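PDB 1L1L: ribonucleoside triphosphate reductase from Lactobacillus leichmannii, which probably reduces ribonucleoside triphosphates to 2'-deoxyribonucleoside triphosphates using a vitamin B12 cofactor, as a monomeric, allosterically regulated class II ribonucleotide reductase. Local coordinates for residues Leu26-Val29 / Thr30-Arg33; Glu46-Asp49 / Glu50-Lys53; Gln331-Ile334 / Ser335-Gln338. All coordinates share one frame; numbering follows the deposited sequence.

Interaction 1: residues Leu26-Val29 / Thr30-Arg33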
# COMPACT_ATOMS: atom_id res chain seq x y z
N LEU A 26 -9.94 2.60 -19.13
CA LEU A 26 -10.65 2.06 -17.96
C LEU A 26 -10.73 3.11 -16.86
O LEU A 26 -11.32 2.88 -15.80
CB LEU A 26 -9.91 0.84 -17.38
CG LEU A 26 -9.25 -0.21 -18.28
CD1 LEU A 26 -8.54 -1.26 -17.43
CD2 LEU A 26 -10.29 -0.87 -19.13
N GLY A 27 -10.13 4.27 -17.12
CA GLY A 27 -10.09 5.34 -16.13
C GLY A 27 -11.33 5.83 -15.42
O GLY A 27 -11.44 5.70 -14.20
N TRP A 28 -12.27 6.40 -16.15
CA TRP A 28 -13.48 6.92 -15.52
C TRP A 28 -14.24 5.88 -14.74
O TRP A 28 -14.72 6.14 -13.64
CB TRP A 28 -14.41 7.54 -16.56
CG TRP A 28 -15.56 8.20 -15.93
CD1 TRP A 28 -15.58 9.43 -15.36
CD2 TRP A 28 -16.87 7.65 -15.77
NE1 TRP A 28 -16.83 9.69 -14.85
CE2 TRP A 28 -17.64 8.61 -15.09
CE3 TRP A 28 -17.47 6.44 -16.13
CZ2 TRP A 28 -18.98 8.41 -14.77
CZ3 TRP A 28 -18.79 6.23 -15.81
CH2 TRP A 28 -19.54 7.21 -15.13
N VAL A 29 -14.39 4.70 -15.33
CA VAL A 29 -15.11 3.64 -14.67
C VAL A 29 -14.44 3.31 -13.33
O VAL A 29 -15.11 3.20 -12.30
CB VAL A 29 -15.13 2.37 -15.55
CG1 VAL A 29 -15.79 1.24 -14.81
CG2 VAL A 29 -15.87 2.66 -16.85
N THR A 30 -13.12 3.17 -13.36
CA THR A 30 -12.36 2.86 -12.16
C THR A 30 -12.57 3.93 -11.10
O THR A 30 -12.74 3.64 -9.93
CB THR A 30 -10.85 2.75 -12.46
OG1 THR A 30 -10.62 1.64 -13.33
CG2 THR A 30 -10.05 2.54 -11.17
N TYR A 31 -12.58 5.19 -11.53
CA TYR A 31 -12.79 6.28 -10.59
C TYR A 31 -14.16 6.18 -9.91
O TYR A 31 -14.27 6.29 -8.69
CB TYR A 31 -12.67 7.63 -11.30
CG TYR A 31 -13.43 8.72 -10.58
CD1 TYR A 31 -13.05 9.13 -9.30
CD2 TYR A 31 -14.57 9.29 -11.15
CE1 TYR A 31 -13.81 10.08 -8.59
CE2 TYR A 31 -15.33 10.23 -10.46
CZ TYR A 31 -14.95 10.62 -9.19
OH TYR A 31 -15.72 11.55 -8.51
N LYS A 32 -15.21 5.98 -10.71
CA LYS A 32 -16.57 5.90 -10.21
C LYS A 32 -16.84 4.82 -9.18
O LYS A 32 -17.62 5.02 -8.25
CB LYS A 32 -17.55 5.71 -11.37
CG LYS A 32 -17.66 6.93 -12.25
CD LYS A 32 -18.20 8.13 -11.47
CE LYS A 32 -19.67 7.96 -11.12
NZ LYS A 32 -20.21 9.19 -10.50
N ARG A 33 -16.21 3.67 -9.34
CA ARG A 33 -16.44 2.59 -8.41
C ARG A 33 -15.35 2.48 -7.35
O ARG A 33 -15.36 1.54 -6.57
CB ARG A 33 -16.57 1.27 -9.18
CG ARG A 33 -15.31 0.88 -9.92
CD ARG A 33 -15.53 -0.35 -10.79
NE ARG A 33 -16.12 -1.46 -10.04
CZ ARG A 33 -16.02 -2.74 -10.39
NH1 ARG A 33 -15.34 -3.07 -11.48
NH2 ARG A 33 -16.59 -3.68 -9.65
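Lys32 folds its aliphatic chain over one face of the Trp28 indole, four residues earlier in the chain. CG makes the CH-pi contact, 3.3 Å from the centroid of the Trp28 six-membered ring and 16° off its normal, while CD lies 3.4 Å from CZ2 of the same tryptophan. With the lysine CG set beside the backbone N, bends at chi2 and chi3 coil the chain across the ring and carry NZ past it to Ser45 OG and Glu46 O. Tyr31 also reaches the indole: its CD2 lies 4.3 Å from Trp28 CD1, obliquely to the ring. The Trp28-Lys32 pair, i to i+4, lies on the short helix 27-32, within the ribonucleotide reductase alpha domain. At the start of the helix, Leu26 O accepts twice from Thr30. Thr30 N donates at 3.0 Å, whereas Thr30 OG1, set beside its own backbone N (chi1 -65°), donates to Leu26 O at 2.9 Å from above the carbonyl plane. At the other end Arg33 N donates to Val29 O, and the arginine CG packs 3.3 Å from that Val29 oxygen. Leu583 of helix 583-589 packs against Trp28, Val29 and Lys32, and Arg33 makes a cation-pi contact with Phe577.

Interaction 2: residues Glu46-Asp49 / Glu50-Lys53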
# COMPACT_ATOMS: atom_id res chain seq x y z
N GLU A 46 -20.10 11.34 -6.15
CA GLU A 46 -19.33 12.47 -6.68
C GLU A 46 -18.96 12.37 -8.15
O GLU A 46 -18.98 11.29 -8.76
CB GLU A 46 -18.02 12.61 -5.90
CG GLU A 46 -18.14 13.04 -4.44
CD GLU A 46 -16.78 13.04 -3.77
OE1 GLU A 46 -16.61 13.70 -2.73
OE2 GLU A 46 -15.87 12.36 -4.30
N ASN A 47 -18.64 13.52 -8.73
CA ASN A 47 -18.18 13.60 -10.12
C ASN A 47 -16.69 13.89 -9.94
O ASN A 47 -16.28 14.32 -8.86
CB ASN A 47 -18.87 14.75 -10.87
CG ASN A 47 -20.37 14.51 -11.04
OD1 ASN A 47 -20.79 13.44 -11.50
ND2 ASN A 47 -21.17 15.49 -10.67
N TRP A 48 -15.89 13.67 -10.97
CA TRP A 48 -14.44 13.87 -10.88
C TRP A 48 -14.06 15.25 -10.32
O TRP A 48 -13.37 15.36 -9.30
CB TRP A 48 -13.80 13.67 -12.25
CG TRP A 48 -12.30 13.78 -12.29
CD1 TRP A 48 -11.56 14.40 -13.25
CD2 TRP A 48 -11.36 13.22 -11.36
NE1 TRP A 48 -10.22 14.26 -12.99
CE2 TRP A 48 -10.07 13.55 -11.83
CE3 TRP A 48 -11.48 12.48 -10.18
CZ2 TRP A 48 -8.90 13.15 -11.17
CZ3 TRP A 48 -10.32 12.08 -9.51
CH2 TRP A 48 -9.05 12.42 -10.01
N ASP A 49 -14.53 16.30 -10.97
CA ASP A 49 -14.21 17.66 -10.53
C ASP A 49 -14.45 17.85 -9.03
O ASP A 49 -13.67 18.52 -8.36
CB ASP A 49 -15.03 18.67 -11.34
CG ASP A 49 -16.48 18.68 -10.95
OD1 ASP A 49 -16.82 19.33 -9.94
OD2 ASP A 49 -17.29 18.01 -11.63
N GLU A 50 -15.52 17.26 -8.51
CA GLU A 50 -15.86 17.39 -7.09
C GLU A 50 -14.89 16.65 -6.17
O GLU A 50 -14.55 17.13 -5.09
CB GLU A 50 -17.26 16.87 -6.81
CG GLU A 50 -18.37 17.55 -7.57
CD GLU A 50 -19.70 16.88 -7.32
OE1 GLU A 50 -19.83 15.69 -7.69
OE2 GLU A 50 -20.60 17.52 -6.73
N THR A 51 -14.48 15.46 -6.59
CA THR A 51 -13.55 14.70 -5.78
C THR A 51 -12.24 15.46 -5.66
O THR A 51 -11.73 15.66 -4.57
CB THR A 51 -13.27 13.31 -6.39
OG1 THR A 51 -14.48 12.54 -6.40
CG2 THR A 51 -12.21 12.58 -5.60
N VAL A 52 -11.70 15.89 -6.80
CA VAL A 52 -10.43 16.60 -6.79
C VAL A 52 -10.50 17.86 -5.93
O VAL A 52 -9.52 18.23 -5.29
CB VAL A 52 -10.00 17.00 -8.22
CG1 VAL A 52 -8.73 17.84 -8.18
CG2 VAL A 52 -9.79 15.75 -9.06
N LYS A 53 -11.67 18.51 -5.92
CA LYS A 53 -11.84 19.73 -5.14
C LYS A 53 -11.62 19.48 -3.65
O LYS A 53 -10.86 20.20 -2.99
CB LYS A 53 -13.23 20.33 -5.37
CG LYS A 53 -13.62 21.47 -4.42
CD LYS A 53 -14.89 22.17 -4.90
CE LYS A 53 -15.60 22.94 -3.78
NZ LYS A 53 -14.76 23.98 -3.12
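Thr51 OG1 donates to Glu46 OE2 over 2.5 Å, meeting the carboxylate from 41° above its plane; Tyr31 OH is the second partner of OG1. The two side chains cross at about a right angle, and the glutamate's other oxygen, OE1, forms a salt bridge with Arg54. A second carboxylate turns back on the chain: Glu50 OE1 accepts from Asn47 N at 2.7 Å through its anti lone pair. With Glu50 CG beside its own backbone N and the chain extended beyond it, the carboxylate lies alongside the Asn47 amide, their planes 22° apart; Glu50 OE2 is held by Arg44. These bonds mark the N-terminal turn of helix 48-60. Asn47 occupies the N-cap position, yet its side chain makes no capping bond, and it is the Glu50 carboxylate that returns to the Asn47 backbone N-H, one half of the reciprocal pairing of a capping box. Asn47 O begins the helical pattern by accepting from Thr51 N at 3.1 Å. Further along, Val52 CG2 sits over one face of the Trp48 indole, 3.4 Å from the centroid of the six-membered ring and 9° off its normal. Beyond the two segments, the Trp48 ring stacks with Tyr90, whose backbone O accepts from Trp48 NE1.

Interaction 3: residues Gln331-Ile334 / Ser335-Gln338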
# COMPACT_ATOMS: atom_id res chain seq x y z
N GLN A 331 15.36 -20.64 9.11
CA GLN A 331 14.68 -21.55 8.21
C GLN A 331 13.22 -21.82 8.52
O GLN A 331 12.44 -22.09 7.61
CB GLN A 331 15.44 -22.88 8.12
CG GLN A 331 16.80 -22.77 7.45
CD GLN A 331 16.77 -21.93 6.18
OE1 GLN A 331 15.99 -22.21 5.27
NE2 GLN A 331 17.61 -20.90 6.12
N ASP A 332 12.84 -21.76 9.79
CA ASP A 332 11.45 -22.01 10.15
C ASP A 332 10.56 -20.89 9.57
O ASP A 332 9.49 -21.14 9.00
CB ASP A 332 11.29 -22.05 11.68
CG ASP A 332 11.94 -23.29 12.30
OD1 ASP A 332 11.81 -24.39 11.71
OD2 ASP A 332 12.57 -23.15 13.37
N PHE A 333 11.02 -19.66 9.72
CA PHE A 333 10.28 -18.53 9.21
C PHE A 333 10.23 -18.61 7.68
O PHE A 333 9.16 -18.58 7.08
CB PHE A 333 10.95 -17.23 9.65
CG PHE A 333 10.38 -16.01 8.97
CD1 PHE A 333 9.10 -15.56 9.26
CD2 PHE A 333 11.13 -15.33 8.01
CE1 PHE A 333 8.56 -14.44 8.60
CE2 PHE A 333 10.60 -14.20 7.34
CZ PHE A 333 9.32 -13.77 7.64
N ILE A 334 11.39 -18.76 7.04
CA ILE A 334 11.42 -18.84 5.59
C ILE A 334 10.48 -19.90 5.02
O ILE A 334 9.92 -19.70 3.94
CB ILE A 334 12.87 -19.08 5.09
CG1 ILE A 334 13.76 -17.91 5.56
CG2 ILE A 334 12.91 -19.19 3.57
CD1 ILE A 334 15.22 -18.06 5.25
N SER A 335 10.28 -21.01 5.73
CA SER A 335 9.41 -22.08 5.24
C SER A 335 7.98 -22.04 5.76
O SER A 335 7.16 -22.86 5.34
CB SER A 335 10.00 -23.46 5.58
OG SER A 335 11.28 -23.62 4.98
N MET A 336 7.65 -21.09 6.63
CA MET A 336 6.30 -21.08 7.19
C MET A 336 5.13 -21.04 6.21
O MET A 336 4.13 -21.72 6.44
CB MET A 336 6.17 -19.97 8.23
CG MET A 336 6.02 -18.55 7.69
SD MET A 336 5.88 -17.44 9.10
CE MET A 336 4.12 -17.58 9.49
N LYS A 337 5.25 -20.30 5.11
CA LYS A 337 4.15 -20.24 4.16
C LYS A 337 4.03 -21.46 3.24
O LYS A 337 3.10 -21.55 2.44
CB LYS A 337 4.23 -18.96 3.30
CG LYS A 337 3.88 -17.68 4.05
CD LYS A 337 3.89 -16.46 3.12
CE LYS A 337 2.89 -16.58 1.98
NZ LYS A 337 2.78 -15.32 1.19
N GLN A 338 4.97 -22.40 3.35
CA GLN A 338 4.90 -23.58 2.50
C GLN A 338 3.96 -24.64 3.10
O GLN A 338 3.50 -25.54 2.39
CB GLN A 338 6.32 -24.12 2.24
CG GLN A 338 7.03 -23.34 1.12
CD GLN A 338 8.54 -23.57 1.04
OE1 GLN A 338 9.25 -23.41 2.03
NE2 GLN A 338 9.03 -23.90 -0.15
O HOH W 1 13.81 -23.17 4.81
O HOH W 2 7.28 -17.89 4.89
O HOH W 3 7.53 -20.51 2.91
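Gln331 O is gripped by Ser335 N, 3.1 Å away and tilted 34° from the carbonyl plane, and more loosely by water 1. That water also lies 2.6 Å from Ser335 OG, to which it is hydrogen-bonded, so it links the serine hydroxyl to the carbonyl one helical turn earlier. Its approach to Gln331 OE1 is too short to be sound and remains doubtful. Phe333 O is also shared: Met336 N donates to it over 3.0 Å from well above the carbonyl plane, at a C=O...N angle of 120°, and water 2 approaches it as well while accepting from Lys337 N. This bond, reaching three residues back, falls where helix 331-335 leads into the loop before helix 340-347. Gln338 N donates to Ser335 O at 3.0 Å, again three residues apart, and water 3 lies 2.7 Å from Ile334 O. On the buried flank Met336 and Phe333 form a Met-aromatic contact, SD standing obliquely to the ring and 3.7 Å from Phe333 CD1. Met336 CG lies between its backbone N and carbonyl carbon (chi1 77°), within 3.2 Å of Phe333 O. Helix 298-313 packs against Met336 through Ala302, Asp303 and Asn306, while Phe333 touches Asn352 of strand 350-356.

Overall arrangement
From the N terminus the chain meets interaction 1 first, on helix 27-32, then interaction 2 at the start of helix 48-60, and much later interaction 3 at the end of helix 331-335. Each spans one continuous stretch and closes only a local turn, so they follow in series without nesting or crossing. Interactions 1 and 2 both belong to the ribonucleotide reductase alpha domain, have centres 13 Å apart and touch: Tyr31 OH lies 2.6 Å from Thr51 OG1, a probable hydrogen bond joining the two helices. Interaction 3 lies on the opposite side of the chain's centre, with nearest atoms about 25 Å from interaction 1 and about 32 Å from interaction 2; its side chains touch helix 298-313 and strand 350-356.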